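Local coordinates for protein glycerol dehydratase (Clostridium butyricum, PDB 1R9D) that probably acts as a lyase of the glycyl-radical family, dehydrating glycerol without vitamin B12, at residues 214-219 against 251-256. Sequence-based numbering, arbitrary orientation.
Sequences AAITYV and KVSGEG
The I216 side chain lies entirely to one face of the S253-G254 peptide, while V219 CB and CG1 sit close to its plane, at the edge by S253 CA. The oxygen end of this flat group carries the closest approach: I216 CG1 stands 3.1 Å from S253 O. The backbone joins in: I216 CA lies 3.3 Å from S253 O, with 143° at the hydrogen, a CA-H...O contact. CG2 and CB also border the oxygen, and CD1 extends to G254 CA at 4.0 Å. One helical turn later, V219 CG1, anti to the backbone N (chi1 179°), reaches S253 CA at 3.5 Å and, more loosely, V252 CG2 at 4.4 Å. S253 CB also meets V219 CG1, at 3.9 Å, whereas OG is hydrogen-bonded back to S250 O. The contact thus packs the middle of helix 197-230 against the turn that follows helix 236-252 in the pyruvate formate lyase-like part of the chain. Helix 169-190 adjoins it, F177, N178 and I181 touching I216, and G254 has a backbone hydrogen bond with N178. S253 O is buried without a conventional hydrogen-bond partner, so the weak CA-H...O contact probably offsets only part of the cost of burying it among aliphatic carbons.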
loop_
_atom_site.group_PDB
_atom_site.type_symbol
_atom_site.label_atom_id
_atom_site.label_comp_id
_atom_site.label_asym_id
_atom_site.label_seq_id
_atom_site.Cartn_x
_atom_site.Cartn_y
_atom_site.Cartn_z
ATOM N N ALA A 214 15.214 15.766 12.405
ATOM C CA ALA A 214 14.810 17.025 11.792
ATOM C C ALA A 214 14.290 17.964 12.877
ATOM O O ALA A 214 14.495 19.178 12.807
ATOM C CB ALA A 214 13.729 16.785 10.741
ATOM N N ALA A 215 13.617 17.398 13.878
ATOM C CA ALA A 215 13.090 18.199 14.977
ATOM C C ALA A 215 14.257 18.855 15.711
ATOM O O ALA A 215 14.202 20.039 16.047
ATOM C CB ALA A 215 12.292 17.320 15.937
ATOM N N ILE A 216 15.308 18.075 15.955
ATOM C CA ILE A 216 16.498 18.573 16.639
ATOM C C ILE A 216 17.096 19.741 15.855
ATOM O O ILE A 216 17.491 20.753 16.437
ATOM C CB ILE A 216 17.551 17.451 16.800
ATOM C CG1 ILE A 216 17.018 16.385 17.764
ATOM C CG2 ILE A 216 18.864 18.023 17.318
ATOM C CD1 ILE A 216 17.930 15.187 17.939
ATOM N N THR A 217 17.140 19.601 14.534
ATOM C CA THR A 217 17.667 20.645 13.660
ATOM C C THR A 217 16.816 21.908 13.769
ATOM O O THR A 217 17.339 23.025 13.828
ATOM C CB THR A 217 17.668 20.186 12.184
ATOM O OG1 THR A 217 18.512 19.036 12.041
ATOM C CG2 THR A 217 18.172 21.299 11.272
ATOM N N TYR A 218 15.498 21.717 13.796
ATOM C CA TYR A 218 14.554 22.826 13.888
ATOM C C TYR A 218 14.794 23.661 15.140
ATOM O O TYR A 218 14.866 24.889 15.072
ATOM C CB TYR A 218 13.115 22.294 13.896
ATOM C CG TYR A 218 12.060 23.371 13.797
ATOM C CD1 TYR A 218 11.947 24.157 12.650
ATOM C CD2 TYR A 218 11.176 23.609 14.853
ATOM C CE1 TYR A 218 10.983 25.157 12.554
ATOM C CE2 TYR A 218 10.208 24.608 14.768
ATOM C CZ TYR A 218 10.119 25.378 13.616
ATOM O OH TYR A 218 9.178 26.381 13.530
ATOM N N VAL A 219 14.918 22.991 16.282
ATOM C CA VAL A 219 15.140 23.678 17.549
ATOM C C VAL A 219 16.466 24.439 17.537
ATOM O O VAL A 219 16.565 25.546 18.068
ATOM C CB VAL A 219 15.131 22.682 18.722
ATOM C CG1 VAL A 219 15.383 23.409 20.029
ATOM C CG2 VAL A 219 13.785 21.958 18.772
ATOM N N LYS A 251 19.950 23.167 24.523
ATOM C CA LYS A 251 19.885 21.965 25.340
ATOM C C LYS A 251 18.722 21.045 24.964
ATOM O O LYS A 251 18.927 19.863 24.683
ATOM C CB LYS A 251 19.768 22.312 26.822
ATOM C CG LYS A 251 19.616 21.068 27.674
ATOM C CD LYS A 251 19.302 21.370 29.120
ATOM C CE LYS A 251 19.069 20.069 29.877
ATOM N NZ LYS A 251 18.812 20.294 31.324
ATOM N N VAL A 252 17.504 21.583 24.958
ATOM C CA VAL A 252 16.335 20.766 24.635
ATOM C C VAL A 252 16.208 20.429 23.154
ATOM O O VAL A 252 15.210 19.844 22.730
ATOM C CB VAL A 252 15.019 21.435 25.108
ATOM C CG1 VAL A 252 15.103 21.728 26.595
ATOM C CG2 VAL A 252 14.747 22.708 24.314
ATOM N N SER A 253 17.210 20.795 22.361
ATOM C CA SER A 253 17.168 20.485 20.941
ATOM C C SER A 253 17.100 18.966 20.799
ATOM O O SER A 253 16.405 18.449 19.925
ATOM C CB SER A 253 18.410 21.036 20.225
ATOM O OG SER A 253 19.604 20.643 20.878
ATOM N N GLY A 254 17.800 18.259 21.681
ATOM C CA GLY A 254 17.795 16.808 21.635
ATOM C C GLY A 254 17.653 16.151 22.995
ATOM O O GLY A 254 17.171 15.025 23.100
ATOM N N GLU A 255 18.069 16.851 24.043
ATOM C CA GLU A 255 17.982 16.314 25.394
ATOM C C GLU A 255 16.622 16.590 26.028
ATOM O O GLU A 255 15.851 17.412 25.536
ATOM C CB GLU A 255 19.083 16.917 26.270
ATOM C CG GLU A 255 20.489 16.485 25.880
ATOM C CD GLU A 255 21.563 17.307 26.565
ATOM O OE1 GLU A 255 21.692 18.510 26.243
ATOM O OE2 GLU A 255 22.277 16.752 27.428
ATOM N N GLY A 256 16.339 15.889 27.120
ATOM C CA GLY A 256 15.088 16.089 27.823
ATOM C C GLY A 256 15.207 17.342 28.672
ATOM O O GLY A 256 16.286 17.930 28.759
#